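Local coordinates for protein L-methionine gamma-lyase (Fusobacterium nucleatum subsp. nucleatum, PDB 6LXU) that belongs to the Cys/Met metabolism family of pyridoxal-phosphate-dependent enzymes and carries its cofactor covalently attached to a lysine, in an assembly of four chains, at residues F38-S42 with A43-G47; L260-F263 with E264-M267. All coordinates share one frame; numbering follows the deposited sequence.

Contact 1 (F38-S42 with A43-G47)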
loop_
_atom_site.group_PDB
_atom_site.type_symbol
_atom_site.label_atom_id
_atom_site.label_comp_id
_atom_site.label_asym_id
_atom_site.label_seq_id
_atom_site.Cartn_x
_atom_site.Cartn_y
_atom_site.Cartn_z
ATOM N N PHE A 38 13.346 -7.396 12.425
ATOM C CA PHE A 38 13.067 -8.825 12.420
ATOM C C PHE A 38 13.375 -9.364 13.807
ATOM O O PHE A 38 14.340 -8.938 14.466
ATOM C CB PHE A 38 13.916 -9.541 11.378
ATOM C CG PHE A 38 13.608 -9.120 9.969
ATOM C CD1 PHE A 38 14.101 -7.929 9.445
ATOM C CD2 PHE A 38 12.809 -9.907 9.162
ATOM C CE1 PHE A 38 13.797 -7.528 8.157
ATOM C CE2 PHE A 38 12.528 -9.527 7.861
ATOM C CZ PHE A 38 13.009 -8.322 7.364
ATOM N N ILE A 39 12.566 -10.294 14.263
ATOM C CA ILE A 39 12.732 -10.813 15.616
ATOM C C ILE A 39 13.502 -12.122 15.607
ATOM O O ILE A 39 13.366 -12.936 14.697
ATOM C CB ILE A 39 11.401 -10.918 16.383
ATOM C CG1 ILE A 39 10.482 -11.988 15.838
ATOM C CG2 ILE A 39 10.696 -9.570 16.410
ATOM C CD1 ILE A 39 9.258 -12.158 16.714
ATOM N N PHE A 40 14.312 -12.314 16.641
ATOM C CA PHE A 40 15.083 -13.539 16.819
ATOM C C PHE A 40 14.409 -14.433 17.845
ATOM O O PHE A 40 13.797 -13.959 18.781
ATOM C CB PHE A 40 16.497 -13.201 17.277
ATOM C CG PHE A 40 17.170 -12.163 16.431
ATOM C CD1 PHE A 40 17.396 -12.395 15.076
ATOM C CD2 PHE A 40 17.567 -10.958 16.969
ATOM C CE1 PHE A 40 18.015 -11.443 14.291
ATOM C CE2 PHE A 40 18.186 -10.007 16.180
ATOM C CZ PHE A 40 18.411 -10.251 14.838
ATOM N N ASP A 41 14.579 -15.745 17.655
ATOM C CA ASP A 41 14.029 -16.751 18.575
ATOM C C ASP A 41 14.812 -16.804 19.889
ATOM O O ASP A 41 14.297 -17.279 20.899
ATOM C CB ASP A 41 14.067 -18.165 17.959
ATOM C CG ASP A 41 13.289 -18.286 16.657
ATOM O OD1 ASP A 41 12.282 -17.567 16.494
ATOM O OD2 ASP A 41 13.680 -19.121 15.810
ATOM N N SER A 42 16.062 -16.357 19.844
ATOM C CA SER A 42 16.965 -16.412 20.987
ATOM C C SER A 42 18.079 -15.414 20.761
ATOM O O SER A 42 18.322 -14.968 19.639
ATOM C CB SER A 42 17.572 -17.818 21.111
ATOM O OG SER A 42 18.354 -18.094 19.976
ATOM N N ALA A 43 18.796 -15.101 21.832
ATOM C CA ALA A 43 20.003 -14.281 21.724
ATOM C C ALA A 43 21.003 -14.934 20.775
ATOM O O ALA A 43 21.603 -14.274 19.933
ATOM C CB ALA A 43 20.641 -14.072 23.093
ATOM N N GLU A 44 21.150 -16.255 20.912
ATOM C CA GLU A 44 22.106 -17.010 20.093
ATOM C C GLU A 44 21.776 -16.951 18.603
ATOM O O GLU A 44 22.673 -16.807 17.783
ATOM C CB GLU A 44 22.207 -18.469 20.550
ATOM C CG GLU A 44 22.859 -18.660 21.922
ATOM C CD GLU A 44 21.899 -18.549 23.107
ATOM O OE1 GLU A 44 20.710 -18.195 22.938
ATOM O OE2 GLU A 44 22.332 -18.821 24.247
ATOM N N GLN A 45 20.492 -17.015 18.257
ATOM C CA GLN A 45 20.103 -16.862 16.846
ATOM C C GLN A 45 20.493 -15.477 16.319
ATOM O O GLN A 45 21.031 -15.344 15.224
ATOM C CB GLN A 45 18.612 -17.109 16.631
ATOM C CG GLN A 45 18.206 -16.962 15.165
ATOM C CD GLN A 45 16.748 -17.235 14.934
ATOM O OE1 GLN A 45 15.892 -16.490 15.405
ATOM N NE2 GLN A 45 16.451 -18.300 14.203
ATOM N N GLY A 46 20.247 -14.431 17.114
ATOM C CA GLY A 46 20.680 -13.091 16.711
ATOM C C GLY A 46 22.179 -13.055 16.461
ATOM O O GLY A 46 22.640 -12.548 15.444
ATOM N N GLY A 47 22.948 -13.627 17.390
ATOM C CA GLY A 47 24.404 -13.703 17.226
ATOM C C GLY A 47 24.838 -14.437 15.967
ATOM O O GLY A 47 25.719 -13.979 15.255
#
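An N-terminal helix cap joins Ser42 to Gln45 where the loop 38-42 runs into helix 43-50. Ser42 is the N-cap residue: its OG accepts from Gln45 N at 2.9 Å, the serine hydroxyl reaching the backbone N-H of Gln45 because its first torsion sets it between the backbone N and the carbonyl carbon. The carbonyl of the same residue opens the helical bonding, Gly46 N lying 3.2 Å from Ser42 O, so the cap grips the first turn through both its side chain and its main chain.

Gln45 then reaches back past the cap. With CG opposite the backbone N (chi1 -180°) and the chain stretched out beyond it, the terminal amide comes back to Asp41, crossing its side chain at a slant. Gln45 OE1 takes a short, almost straight bond from Asp41 N, 2.7 Å long with an N-H...O angle of 175°, the donor being tilted from the carbonyl plane. On the other arm of the amide, Gln45 NE2 makes a weak, bent bond of 3.3 Å to Asp41 OD2, and the carboxylate and amide planes stand 41° apart. NE2 has a further acceptor in Glu54, which together with the OE1 bond would fix the rotation of the amide.

One face of the Phe40 ring lies against the helix backbone, Gly46 CA sitting 3.6 Å from the ring centroid in a CH-pi contact. Gly46 has no side chain, which lets the ring come this close.

Ile39 packs on Leu28 of a third subunit. Glu44 OE2 forms a salt bridge with Lys327 of the second subunit and Ala43 N is bonded to its Asn331, so helix 43-50 lies against helix 322-332 of another chain.

Contact 2 (L260-F263 with E264-M267)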
loop_
_atom_site.group_PDB
_atom_site.type_symbol
_atom_site.label_atom_id
_atom_site.label_comp_id
_atom_site.label_asym_id
_atom_site.label_seq_id
_atom_site.Cartn_x
_atom_site.Cartn_y
_atom_site.Cartn_z
ATOM N N LEU A 260 6.950 -6.709 -13.067
ATOM C CA LEU A 260 7.734 -7.699 -13.810
ATOM C C LEU A 260 6.899 -8.872 -14.309
ATOM O O LEU A 260 7.326 -9.539 -15.265
ATOM C CB LEU A 260 8.932 -8.186 -13.002
ATOM C CG LEU A 260 10.054 -7.148 -12.855
ATOM C CD1 LEU A 260 11.094 -7.613 -11.850
ATOM C CD2 LEU A 260 10.720 -6.831 -14.183
ATOM N N LYS A 261 5.726 -9.123 -13.729
ATOM C CA LYS A 261 4.860 -10.192 -14.233
ATOM C C LYS A 261 4.486 -9.976 -15.700
ATOM O O LYS A 261 4.231 -10.956 -16.401
ATOM C CB LYS A 261 3.570 -10.302 -13.420
ATOM C CG LYS A 261 3.758 -10.596 -11.948
ATOM C CD LYS A 261 4.246 -12.004 -11.667
ATOM C CE LYS A 261 4.451 -12.217 -10.176
ATOM N NZ LYS A 261 4.908 -13.602 -9.894
ATOM N N THR A 262 4.422 -8.715 -16.144
ATOM C CA THR A 262 4.083 -8.385 -17.525
ATOM C C THR A 262 5.279 -7.857 -18.318
ATOM O O THR A 262 5.110 -7.384 -19.438
ATOM C CB THR A 262 2.935 -7.368 -17.581
ATOM O OG1 THR A 262 3.296 -6.180 -16.866
ATOM C CG2 THR A 262 1.650 -7.979 -17.037
ATOM N N PHE A 263 6.497 -7.974 -17.779
ATOM C CA PHE A 263 7.679 -7.386 -18.420
ATOM C C PHE A 263 7.844 -7.857 -19.870
ATOM O O PHE A 263 8.071 -7.036 -20.775
ATOM C CB PHE A 263 8.921 -7.714 -17.592
ATOM C CG PHE A 263 10.206 -7.239 -18.205
ATOM C CD1 PHE A 263 10.478 -5.887 -18.349
ATOM C CD2 PHE A 263 11.160 -8.146 -18.624
ATOM C CE1 PHE A 263 11.669 -5.456 -18.922
ATOM C CE2 PHE A 263 12.355 -7.715 -19.195
ATOM C CZ PHE A 263 12.608 -6.372 -19.338
ATOM N N GLU A 264 7.750 -9.162 -20.118
ATOM C CA GLU A 264 7.981 -9.660 -21.474
ATOM C C GLU A 264 6.979 -9.079 -22.460
ATOM O O GLU A 264 7.352 -8.576 -23.522
ATOM C CB GLU A 264 7.909 -11.186 -21.521
ATOM C CG GLU A 264 8.132 -11.756 -22.917
ATOM C CD GLU A 264 7.904 -13.239 -23.010
ATOM O OE1 GLU A 264 6.873 -13.734 -22.530
ATOM O OE2 GLU A 264 8.769 -13.923 -23.612
ATOM N N ILE A 265 5.692 -9.180 -22.133
ATOM C CA ILE A 265 4.660 -8.721 -23.057
ATOM C C ILE A 265 4.647 -7.204 -23.180
ATOM O O ILE A 265 4.316 -6.685 -24.244
ATOM C CB ILE A 265 3.254 -9.292 -22.745
ATOM C CG1 ILE A 265 2.817 -9.065 -21.292
ATOM C CG2 ILE A 265 3.219 -10.773 -23.126
ATOM C CD1 ILE A 265 1.346 -9.337 -21.041
ATOM N N ARG A 266 4.981 -6.486 -22.109
ATOM C CA ARG A 266 5.088 -5.034 -22.211
ATOM C C ARG A 266 6.212 -4.664 -23.168
ATOM O O ARG A 266 6.021 -3.864 -24.078
ATOM C CB ARG A 266 5.319 -4.377 -20.849
ATOM C CG ARG A 266 4.086 -4.397 -19.952
ATOM C CD ARG A 266 4.249 -3.618 -18.652
ATOM N NE ARG A 266 5.238 -4.192 -17.733
ATOM C CZ ARG A 266 6.495 -3.763 -17.560
ATOM N NH1 ARG A 266 6.974 -2.739 -18.272
ATOM N NH2 ARG A 266 7.284 -4.370 -16.686
ATOM N N MET A 267 7.393 -5.232 -22.975
ATOM C CA MET A 267 8.511 -4.874 -23.855
ATOM C C MET A 267 8.225 -5.223 -25.312
ATOM O O MET A 267 8.583 -4.467 -26.222
ATOM C CB MET A 267 9.818 -5.523 -23.396
ATOM C CG MET A 267 10.315 -5.040 -22.038
ATOM S SD MET A 267 10.294 -3.261 -21.775
ATOM C CE MET A 267 11.399 -2.725 -23.078
HETATM O O HOH W 1 7.343 -11.026 -17.923
#
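Leu260 begins a type I beta turn, closed by a bond from Phe263 N to Leu260 O, that leads from helix 250-260 into helix 263-282. A water links the turn to the new helix, donating to Leu260 O and accepting from Glu264 N at 2.9 Å.

Thr262 holds the N-cap position, yet its hydroxyl makes no capping bond. Instead OG1 accepts a bent bond (2.9 Å, 141°) from Arg266 NE, the oxygen lying in the guanidinium plane, and is also hydrogen-bonded to Gly259 O. Thr262 O accepts Arg266 N at 2.8 Å. One residue thus holds both backbone and side chain of Arg266, whose chain bends at chi3 (-66°) to bring NE over to the hydroxyl. Beyond it, NH1 bonds to Tyr213 O and NH2 to Gly259 O, so the buried guanidinium is gripped by several oxygens.

Phe263 follows, its CA lying over one face of that guanidinium, 3.5 Å from Arg266 NH2. NH2 also sits at the edge of the Phe263 ring, in the ring plane, with ring and guanidinium planes 58° apart. Phe263 O accepts Met267 N, the next bond of the helix. Met267 CG lies over the ring face, 3.9 Å from the centroid, a CH-pi contact. Its SD stands obliquely 4.8 Å from that centroid, a Met-aromatic contact. Met267 CG is 3.4 Å from Phe263 CE1.

Overall arrangement
Contacts 1 and 2 both mark the start of a helix, but in very different settings. Contact 1 comes first along the chain, at the head of helix 43-50, with its centre about 38 Å from the centre of the chain; contact 2 follows much later, where helix 250-260 gives way to helix 263-282, about 16 Å from that centre. Their centres are about 39 Å apart and their nearest atoms about 19 Å, without touching. They share no helix or strand, though both belong to the same family region. Each meets other subunits: contact 1 the second and third, contact 2 the fourth. The two helix starts therefore contribute to separate interfaces of the four-chain assembly.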